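Local coordinates for xylose isomerase-like TIM barrel domain-containing protein (Thermus thermophilus, PDB 3AYV), which is of unknown function but binds zinc ions in a TIM barrel and may take part in protection against oxidative stress, at residues 95-100 with 136-141; 159-164 with 177-182. One frame throughout, in Å; residues are numbered along the deposited sequence.

Contact 1. Residues 95-100 with 136-141; sequences FHSGIP and ENSHEP. With ZN (zinc ion), chain E; ZN (zinc ion), chain F.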
ATOM      1  N   PHE A  95      -1.893  -3.661   2.734  1.00  9.96           N
ATOM      2  CA  PHE A  95      -3.077  -4.400   2.292  1.00 10.75           C
ATOM      3  C   PHE A  95      -4.262  -3.427   2.225  1.00 10.20           C
ATOM      4  O   PHE A  95      -4.214  -2.308   2.782  1.00 10.30           O
ATOM      5  CB  PHE A  95      -3.365  -5.610   3.218  1.00 11.20           C
ATOM      6  CG  PHE A  95      -3.966  -5.216   4.541  1.00 12.64           C
ATOM      7  CD1 PHE A  95      -3.149  -4.755   5.574  1.00 14.46           C
ATOM      8  CD2 PHE A  95      -5.347  -5.290   4.754  1.00 14.36           C
ATOM      9  CE1 PHE A  95      -3.692  -4.349   6.787  1.00 13.91           C
ATOM     10  CE2 PHE A  95      -5.912  -4.892   5.979  1.00 13.70           C
ATOM     11  CZ  PHE A  95      -5.077  -4.422   6.999  1.00 15.39           C
ATOM     12  N   HIS A  96      -5.302  -3.825   1.490  1.00 10.49           N
ATOM     13  CA  HIS A  96      -6.520  -3.014   1.369  1.00 10.86           C
ATOM     14  C   HIS A  96      -7.594  -3.517   2.323  1.00 10.34           C
ATOM     15  O   HIS A  96      -7.543  -4.674   2.739  1.00 10.88           O
ATOM     16  CB  HIS A  96      -7.110  -3.183  -0.046  1.00 10.65           C
ATOM     17  CG  HIS A  96      -6.274  -2.583  -1.128  1.00 13.99           C
ATOM     18  ND1 HIS A  96      -6.691  -2.561  -2.443  1.00 16.52           N
ATOM     19  CD2 HIS A  96      -5.073  -1.965  -1.105  1.00 17.66           C
ATOM     20  CE1 HIS A  96      -5.768  -1.977  -3.188  1.00 17.17           C
ATOM     21  NE2 HIS A  96      -4.772  -1.619  -2.403  1.00 18.45           N
ATOM     22  N   SER A  97      -8.599  -2.683   2.621  1.00  9.95           N
ATOM     23  CA  SER A  97      -9.677  -3.126   3.546  1.00 10.56           C
ATOM     24  C   SER A  97     -10.631  -4.182   2.969  1.00 11.34           C
ATOM     25  O   SER A  97     -11.335  -4.870   3.731  1.00 11.74           O
ATOM     26  CB  SER A  97     -10.488  -1.926   4.061  1.00 10.22           C
ATOM     27  OG  SER A  97     -11.415  -1.488   3.064  1.00  8.96           O
ATOM     28  N   GLY A  98     -10.689  -4.282   1.646  1.00  9.76           N
ATOM     29  CA  GLY A  98     -11.618  -5.218   1.015  1.00 10.18           C
ATOM     30  C   GLY A  98     -12.969  -4.573   0.688  1.00 10.26           C
ATOM     31  O   GLY A  98     -13.820  -5.199   0.037  1.00 10.24           O
ATOM     32  N   ILE A  99     -13.156  -3.324   1.107  1.00  8.96           N
ATOM     33  CA  ILE A  99     -14.461  -2.646   0.891  1.00  9.29           C
ATOM     34  C   ILE A  99     -14.745  -2.521  -0.633  1.00 10.29           C
ATOM     35  O   ILE A  99     -13.844  -2.163  -1.398  1.00 11.43           O
ATOM     36  CB  ILE A  99     -14.532  -1.296   1.626  1.00  9.17           C
ATOM     37  CG1 ILE A  99     -16.001  -0.820   1.710  1.00  8.44           C
ATOM     38  CG2 ILE A  99     -13.636  -0.203   0.914  1.00  9.09           C
ATOM     39  CD1 ILE A  99     -16.186   0.561   2.416  1.00 11.15           C
ATOM     40  N   PRO A 100     -15.963  -2.886  -1.073  1.00 10.47           N
ATOM     41  CA  PRO A 100     -16.370  -2.706  -2.488  1.00 11.85           C
ATOM     42  C   PRO A 100     -16.439  -1.234  -2.816  1.00 11.49           C
ATOM     43  O   PRO A 100     -16.636  -0.419  -1.931  1.00 11.41           O
ATOM     44  CB  PRO A 100     -17.811  -3.248  -2.527  1.00 11.88           C
ATOM     45  CG  PRO A 100     -17.967  -4.091  -1.314  1.00 14.14           C
ATOM     46  CD  PRO A 100     -17.024  -3.518  -0.260  1.00 11.16           C
ATOM     47  N   GLU A 136      -4.099   0.393   3.663  1.00 10.68           N
ATOM     48  CA  GLU A 136      -4.094   1.468   2.652  1.00 11.82           C
ATOM     49  C   GLU A 136      -5.541   1.848   2.317  1.00 11.58           C
ATOM     50  O   GLU A 136      -6.403   0.958   2.264  1.00 11.97           O
ATOM     51  CB  GLU A 136      -3.383   0.943   1.401  1.00 12.28           C
ATOM     52  CG  GLU A 136      -3.335   1.891   0.256  1.00 14.76           C
ATOM     53  CD  GLU A 136      -2.950   1.218  -1.051  1.00 19.01           C
ATOM     54  OE1 GLU A 136      -2.460   0.081  -1.067  1.00 18.40           O
ATOM     55  OE2 GLU A 136      -3.135   1.845  -2.089  1.00 24.83           O
ATOM     56  N   ASN A 137      -5.829   3.147   2.136  1.00 11.17           N
ATOM     57  CA  ASN A 137      -7.179   3.523   1.688  1.00 10.17           C
ATOM     58  C   ASN A 137      -7.341   3.114   0.218  1.00 10.46           C
ATOM     59  O   ASN A 137      -6.402   3.246  -0.581  1.00  9.71           O
ATOM     60  CB  ASN A 137      -7.447   5.034   1.842  1.00  9.83           C
ATOM     61  CG  ASN A 137      -6.439   5.904   1.077  1.00 11.18           C
ATOM     62  OD1 ASN A 137      -5.245   5.880   1.368  1.00 10.73           O
ATOM     63  ND2 ASN A 137      -6.930   6.668   0.077  1.00 10.11           N
ATOM     64  N   SER A 138      -8.546   2.659  -0.116  1.00 10.24           N
ATOM     65  CA  SER A 138      -8.901   2.272  -1.469  1.00 10.69           C
ATOM     66  C   SER A 138     -10.225   2.944  -1.847  1.00 10.42           C
ATOM     67  O   SER A 138     -10.210   4.079  -2.331  1.00 11.45           O
ATOM     68  CB  SER A 138      -8.921   0.737  -1.609  1.00 11.08           C
ATOM     69  OG  SER A 138      -9.803   0.128  -0.666  1.00 12.65           O
ATOM     70  N   HIS A 139     -11.351   2.319  -1.506  1.00  9.91           N
ATOM     71  CA  HIS A 139     -12.670   2.797  -1.881  1.00 10.19           C
ATOM     72  C   HIS A 139     -13.481   3.395  -0.744  1.00 11.10           C
ATOM     73  O   HIS A 139     -14.646   3.719  -0.957  1.00 11.68           O
ATOM     74  CB  HIS A 139     -13.482   1.660  -2.564  1.00  9.76           C
ATOM     75  CG  HIS A 139     -12.836   1.166  -3.815  1.00 10.59           C
ATOM     76  ND1 HIS A 139     -12.997   1.795  -5.031  1.00 12.23           N
ATOM     77  CD2 HIS A 139     -11.963   0.148  -4.027  1.00 13.02           C
ATOM     78  CE1 HIS A 139     -12.273   1.170  -5.945  1.00 13.04           C
ATOM     79  NE2 HIS A 139     -11.634   0.167  -5.359  1.00 13.75           N
ATOM     80  N   GLU A 140     -12.877   3.571   0.446  1.00 11.49           N
ATOM     81  CA  GLU A 140     -13.632   4.130   1.577  1.00 11.68           C
ATOM     82  C   GLU A 140     -14.026   5.557   1.217  1.00 11.92           C
ATOM     83  O   GLU A 140     -13.212   6.301   0.670  1.00 11.18           O
ATOM     84  CB  GLU A 140     -12.832   4.128   2.902  1.00 11.62           C
ATOM     85  CG  GLU A 140     -12.431   2.724   3.409  1.00 11.46           C
ATOM     86  CD  GLU A 140     -11.208   2.165   2.697  1.00 13.16           C
ATOM     87  OE1 GLU A 140     -10.601   2.854   1.849  1.00 10.72           O
ATOM     88  OE2 GLU A 140     -10.853   1.000   2.975  1.00 16.19           O
ATOM     89  N   PRO A 141     -15.285   5.919   1.479  1.00 12.33           N
ATOM     90  CA  PRO A 141     -15.658   7.291   1.096  1.00 12.64           C
ATOM     91  C   PRO A 141     -14.997   8.397   1.944  1.00 12.94           C
ATOM     92  O   PRO A 141     -14.822   9.509   1.439  1.00 13.40           O
ATOM     93  CB  PRO A 141     -17.195   7.297   1.181  1.00 13.82           C
ATOM     94  CG  PRO A 141     -17.590   6.068   1.962  1.00 12.80           C
ATOM     95  CD  PRO A 141     -16.449   5.058   1.780  1.00 11.11           C
TER
HETATM   96 ZN    ZN E 255      -2.634  -0.653  -2.852  1.00 67.65          ZN
HETATM   97 ZN    ZN F 256      -1.746   2.613  -3.490  1.00 71.78          ZN
HETATM   98  O   HOH W   1      -8.729   0.026   1.713  1.00  9.95           O
HETATM   99  O   HOH W   2     -10.718  -2.495  -0.865  1.00 15.27           O
HETATM  100  O   HOH W   3     -16.878   2.084  -0.785  1.00 11.31           O
HETATM  101  O   HOH W   4      -1.197   0.226  -4.112  1.00 27.13           O
HETATM  102  O   HOH W   5      -3.382  -1.035  -5.163  1.00 30.78           O
HETATM  103  O   HOH W   6      -2.200   2.143  -5.821  1.00 20.80           O
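Glu-136 carries CG anti to its N (chi1 178°) and stays extended beyond it; His-96 has CG anti to its carbonyl carbon, and the two side chains run side by side to one zinc ion. This is the mouth of a TIM barrel, where the neighbouring parallel strands 92-96 and 132-136 give way to loops. His-96 NE2 binds that zinc at 2.4 Å and Glu-136 OE1 at 1.9 Å; His-55 and two waters are the other ligands. Ring and carboxylate planes stand 87° apart, with OE1 at the ring edge, and Ser-138 CB lies over one face of the ring, toward its rim. Glu-136 OE2 takes a second zinc at 2.1 Å, so the carboxylate bridges a pair of metals; Asp-162, His-187 and Glu-223 share the second ion. Behind the metals, Glu-136 N donates to Phe-95 O at 2.8 Å.

Further out, the side chain of Glu-140 bends at chi2 (80°) and turns its carboxylate back between the loops. Its OE1 uses the syn lone pair for Ser-138 N at 2.8 Å, while OE2 accepts from Ser-97 OG at 2.6 Å on the anti side, somewhat out of the carboxylate plane. Water 1 has four bonds, accepting from Ser-97 N and Ser-138 OG and donating to Glu-136 O and Glu-140 OE2, and so links the two loops through buried residues. Ser-97 OG also closes an ST turn by accepting from Ile-99 N at 3.2 Å. Next to this turn, Ile-99 CG2 lies 3.7 Å from Glu-140 OE2.

Contact 2. Residues 159-164 with 177-182; sequences FCFDAA and PWLALA. With ZN (zinc ion), chain F.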
ATOM      1  N   PHE A 159      -1.130   3.012   8.865  1.00 13.01           N
ATOM      2  CA  PHE A 159      -1.905   3.523   7.741  1.00 13.30           C
ATOM      3  C   PHE A 159      -0.980   3.922   6.578  1.00 13.34           C
ATOM      4  O   PHE A 159       0.063   4.559   6.786  1.00 13.79           O
ATOM      5  CB  PHE A 159      -2.747   4.720   8.201  1.00 13.20           C
ATOM      6  CG  PHE A 159      -3.511   5.396   7.078  1.00 13.75           C
ATOM      7  CD1 PHE A 159      -4.389   4.661   6.276  1.00 12.45           C
ATOM      8  CD2 PHE A 159      -3.335   6.761   6.814  1.00 11.67           C
ATOM      9  CE1 PHE A 159      -5.084   5.267   5.207  1.00 14.80           C
ATOM     10  CE2 PHE A 159      -4.046   7.386   5.774  1.00 12.83           C
ATOM     11  CZ  PHE A 159      -4.918   6.631   4.966  1.00 12.59           C
ATOM     12  N   CYS A 160      -1.348   3.498   5.369  1.00 12.93           N
ATOM     13  CA  CYS A 160      -0.677   3.902   4.142  1.00 12.39           C
ATOM     14  C   CYS A 160      -1.655   4.784   3.356  1.00 13.03           C
ATOM     15  O   CYS A 160      -2.752   4.332   3.008  1.00 12.71           O
ATOM     16  CB  CYS A 160      -0.300   2.658   3.319  1.00 12.71           C
ATOM     17  SG  CYS A 160       0.349   3.103   1.660  1.00 13.56           S
ATOM     18  N   PHE A 161      -1.267   6.027   3.072  1.00 12.05           N
ATOM     19  CA  PHE A 161      -2.139   6.943   2.352  1.00 12.29           C
ATOM     20  C   PHE A 161      -1.804   6.932   0.870  1.00 12.89           C
ATOM     21  O   PHE A 161      -0.660   7.195   0.469  1.00 13.77           O
ATOM     22  CB  PHE A 161      -2.008   8.381   2.886  1.00 13.13           C
ATOM     23  CG  PHE A 161      -2.823   9.422   2.122  1.00 12.10           C
ATOM     24  CD1 PHE A 161      -4.158   9.200   1.780  1.00 12.50           C
ATOM     25  CD2 PHE A 161      -2.232  10.637   1.743  1.00 13.55           C
ATOM     26  CE1 PHE A 161      -4.880  10.175   1.089  1.00 12.34           C
ATOM     27  CE2 PHE A 161      -2.947  11.621   1.083  1.00 13.29           C
ATOM     28  CZ  PHE A 161      -4.282  11.391   0.741  1.00 13.05           C
ATOM     29  N   ASP A 162      -2.836   6.674   0.071  1.00 12.68           N
ATOM     30  CA  ASP A 162      -2.771   6.797  -1.360  1.00 12.73           C
ATOM     31  C   ASP A 162      -3.686   7.921  -1.788  1.00 12.33           C
ATOM     32  O   ASP A 162      -4.905   7.755  -1.778  1.00 12.81           O
ATOM     33  CB  ASP A 162      -3.215   5.486  -2.011  1.00 13.30           C
ATOM     34  CG  ASP A 162      -2.989   5.490  -3.519  1.00 14.92           C
ATOM     35  OD1 ASP A 162      -3.464   6.393  -4.228  1.00 14.06           O
ATOM     36  OD2 ASP A 162      -2.307   4.593  -4.003  1.00 16.58           O
ATOM     37  N   ALA A 163      -3.113   9.062  -2.169  1.00 11.18           N
ATOM     38  CA  ALA A 163      -3.918  10.263  -2.455  1.00 11.35           C
ATOM     39  C   ALA A 163      -4.800  10.118  -3.696  1.00 10.86           C
ATOM     40  O   ALA A 163      -5.896  10.668  -3.741  1.00 10.95           O
ATOM     41  CB  ALA A 163      -3.014  11.523  -2.572  1.00 11.82           C
ATOM     42  N   ALA A 164      -4.310   9.400  -4.697  1.00 11.45           N
ATOM     43  CA  ALA A 164      -5.094   9.195  -5.921  1.00 11.82           C
ATOM     44  C   ALA A 164      -6.352   8.361  -5.640  1.00 11.73           C
ATOM     45  O   ALA A 164      -7.420   8.636  -6.197  1.00 11.64           O
ATOM     46  CB  ALA A 164      -4.242   8.544  -6.996  1.00 11.61           C
ATOM     47  N   PRO A 177      -8.107  15.394   5.410  1.00 17.03           N
ATOM     48  CA  PRO A 177      -8.758  14.447   6.326  1.00 16.66           C
ATOM     49  C   PRO A 177      -8.020  13.100   6.413  1.00 16.11           C
ATOM     50  O   PRO A 177      -8.010  12.461   7.485  1.00 15.82           O
ATOM     51  CB  PRO A 177     -10.154  14.290   5.704  1.00 16.98           C
ATOM     52  CG  PRO A 177     -10.407  15.635   5.069  1.00 18.26           C
ATOM     53  CD  PRO A 177      -9.069  16.035   4.495  1.00 16.99           C
ATOM     54  N   TRP A 178      -7.416  12.670   5.298  1.00 15.56           N
ATOM     55  CA  TRP A 178      -6.677  11.411   5.263  1.00 14.75           C
ATOM     56  C   TRP A 178      -5.333  11.530   5.951  1.00 15.00           C
ATOM     57  O   TRP A 178      -4.910  10.631   6.688  1.00 15.57           O
ATOM     58  CB  TRP A 178      -6.483  10.905   3.829  1.00 13.60           C
ATOM     59  CG  TRP A 178      -7.764  10.756   3.062  1.00 12.82           C
ATOM     60  CD1 TRP A 178      -8.323  11.698   2.231  1.00 13.09           C
ATOM     61  CD2 TRP A 178      -8.631   9.613   3.012  1.00 14.17           C
ATOM     62  NE1 TRP A 178      -9.498  11.224   1.689  1.00 11.89           N
ATOM     63  CE2 TRP A 178      -9.715   9.949   2.148  1.00 13.52           C
ATOM     64  CE3 TRP A 178      -8.605   8.332   3.607  1.00 13.47           C
ATOM     65  CZ2 TRP A 178     -10.769   9.062   1.868  1.00 12.69           C
ATOM     66  CZ3 TRP A 178      -9.676   7.446   3.344  1.00 12.41           C
ATOM     67  CH2 TRP A 178     -10.736   7.822   2.464  1.00 11.38           C
ATOM     68  N   LEU A 179      -4.647  12.634   5.695  1.00 15.16           N
ATOM     69  CA  LEU A 179      -3.393  12.933   6.398  1.00 15.44           C
ATOM     70  C   LEU A 179      -3.557  12.968   7.926  1.00 16.33           C
ATOM     71  O   LEU A 179      -2.613  12.669   8.656  1.00 15.19           O
ATOM     72  CB  LEU A 179      -2.854  14.268   5.898  1.00 15.73           C
ATOM     73  CG  LEU A 179      -2.366  14.175   4.441  1.00 15.44           C
ATOM     74  CD1 LEU A 179      -2.009  15.563   3.861  1.00 15.54           C
ATOM     75  CD2 LEU A 179      -1.202  13.220   4.333  1.00 17.37           C
ATOM     76  N   ALA A 180      -4.758  13.324   8.381  1.00 16.90           N
ATOM     77  CA  ALA A 180      -5.065  13.354   9.821  1.00 16.88           C
ATOM     78  C   ALA A 180      -4.973  11.973  10.488  1.00 17.39           C
ATOM     79  O   ALA A 180      -4.912  11.870  11.725  1.00 18.02           O
ATOM     80  CB  ALA A 180      -6.424  14.022  10.082  1.00 16.91           C
ATOM     81  N   LEU A 181      -4.936  10.910   9.681  1.00 16.59           N
ATOM     82  CA  LEU A 181      -4.792   9.541  10.205  1.00 16.55           C
ATOM     83  C   LEU A 181      -3.331   9.203  10.462  1.00 16.48           C
ATOM     84  O   LEU A 181      -2.997   8.098  10.874  1.00 16.58           O
ATOM     85  CB  LEU A 181      -5.379   8.520   9.224  1.00 16.21           C
ATOM     86  CG  LEU A 181      -6.895   8.497   9.016  1.00 16.44           C
ATOM     87  CD1 LEU A 181      -7.255   7.408   7.991  1.00 17.77           C
ATOM     88  CD2 LEU A 181      -7.630   8.228  10.322  1.00 19.66           C
ATOM     89  N   ALA A 182      -2.454  10.145  10.129  1.00 16.15           N
ATOM     90  CA  ALA A 182      -1.031  10.006  10.424  1.00 16.29           C
ATOM     91  C   ALA A 182      -0.367   8.850   9.645  1.00 15.64           C
ATOM     92  O   ALA A 182       0.250   7.954  10.227  1.00 14.46           O
ATOM     93  CB  ALA A 182      -0.792   9.915  11.983  1.00 16.68           C
TER
HETATM   94 ZN    ZN F 256      -1.746   2.613  -3.490  1.00 71.78          ZN
HETATM   95  O   HOH W   7       0.468   4.898  10.267  1.00 17.38           O
HETATM   96  O   HOH W   4      -1.197   0.226  -4.112  1.00 27.13           O
HETATM   97  O   HOH W   6      -2.200   2.143  -5.821  1.00 20.80           O
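In this TIM barrel the layer between strand 158-162 and the short helix 176-179 with the turn after it is built by Phe-159 and Phe-161, which turn outward onto Trp-178, Leu-179 and Leu-181. In both phenylalanines CG lies opposite the backbone N (chi1 175° and 176°), which carries the rings off the strand toward 177-182. Leu-181 sets its CD1 squarely over the face of Phe-159 as a CH-pi contact, 3.9 Å from the ring centroid, with Phe-161 N over the rim of the opposite face. Phe-159 CE2 also comes to 3.5 Å from Trp-178 O, an oxygen taken by Leu-181 N. Phe-161 approaches the base of the tryptophan: its CE1 is 3.3 Å from Trp-178 CB, a tight fit. Its ring lies nearly parallel to the five-membered ring of Trp-178 (14°) but slid aside, centroids 5.3 Å apart, so they barely overlap. From Leu-179, CD2 touches Phe-161 CD2 at 3.8 Å. Ala-163 N lies over the centre of one Phe-161 face. Replacing Phe-161 by an alanine removes the ring, which would probably leave a gap against Trp-178 CB and Leu-179 CD2. Next along the strand, Asp-162 turns from this apolar layer and binds zinc through OD2 at 2.1 Å; as N-cap of helix 163-169, it accepts from His-165 N through OD1. Ala-166 of that helix packs on both Phe-161 and Trp-178, Leu-186 of strand 185-188 touches Phe-161, and helix 147-153 meets Phe-159 through Leu-150 and Leu-181 through Arg-147.

In the fold
Both contacts are buried and belong to the same barrel sheet, but at different places on it: the C-terminal ends of the strands for contact 1, the outer face for contact 2. Contact 1 joins the ends of strands 92-96 and 132-136 and their loops at the metal-bearing mouth, and its chemistry is polar: zinc ligands, carboxylate bonds and a water with four hydrogen bonds. Contact 2 lies outside strand 158-162, between sheet and helix, and is almost wholly apolar and aromatic. They meet at one zinc ion, bound by Glu-136 of 136-141 and Asp-162 of 159-164. Asn-137 OD1 reaches Asp-162 N at 2.8 Å, probably a hydrogen bond, tying the two strand ends together, and Glu-140 O packs on the Trp-178 indole.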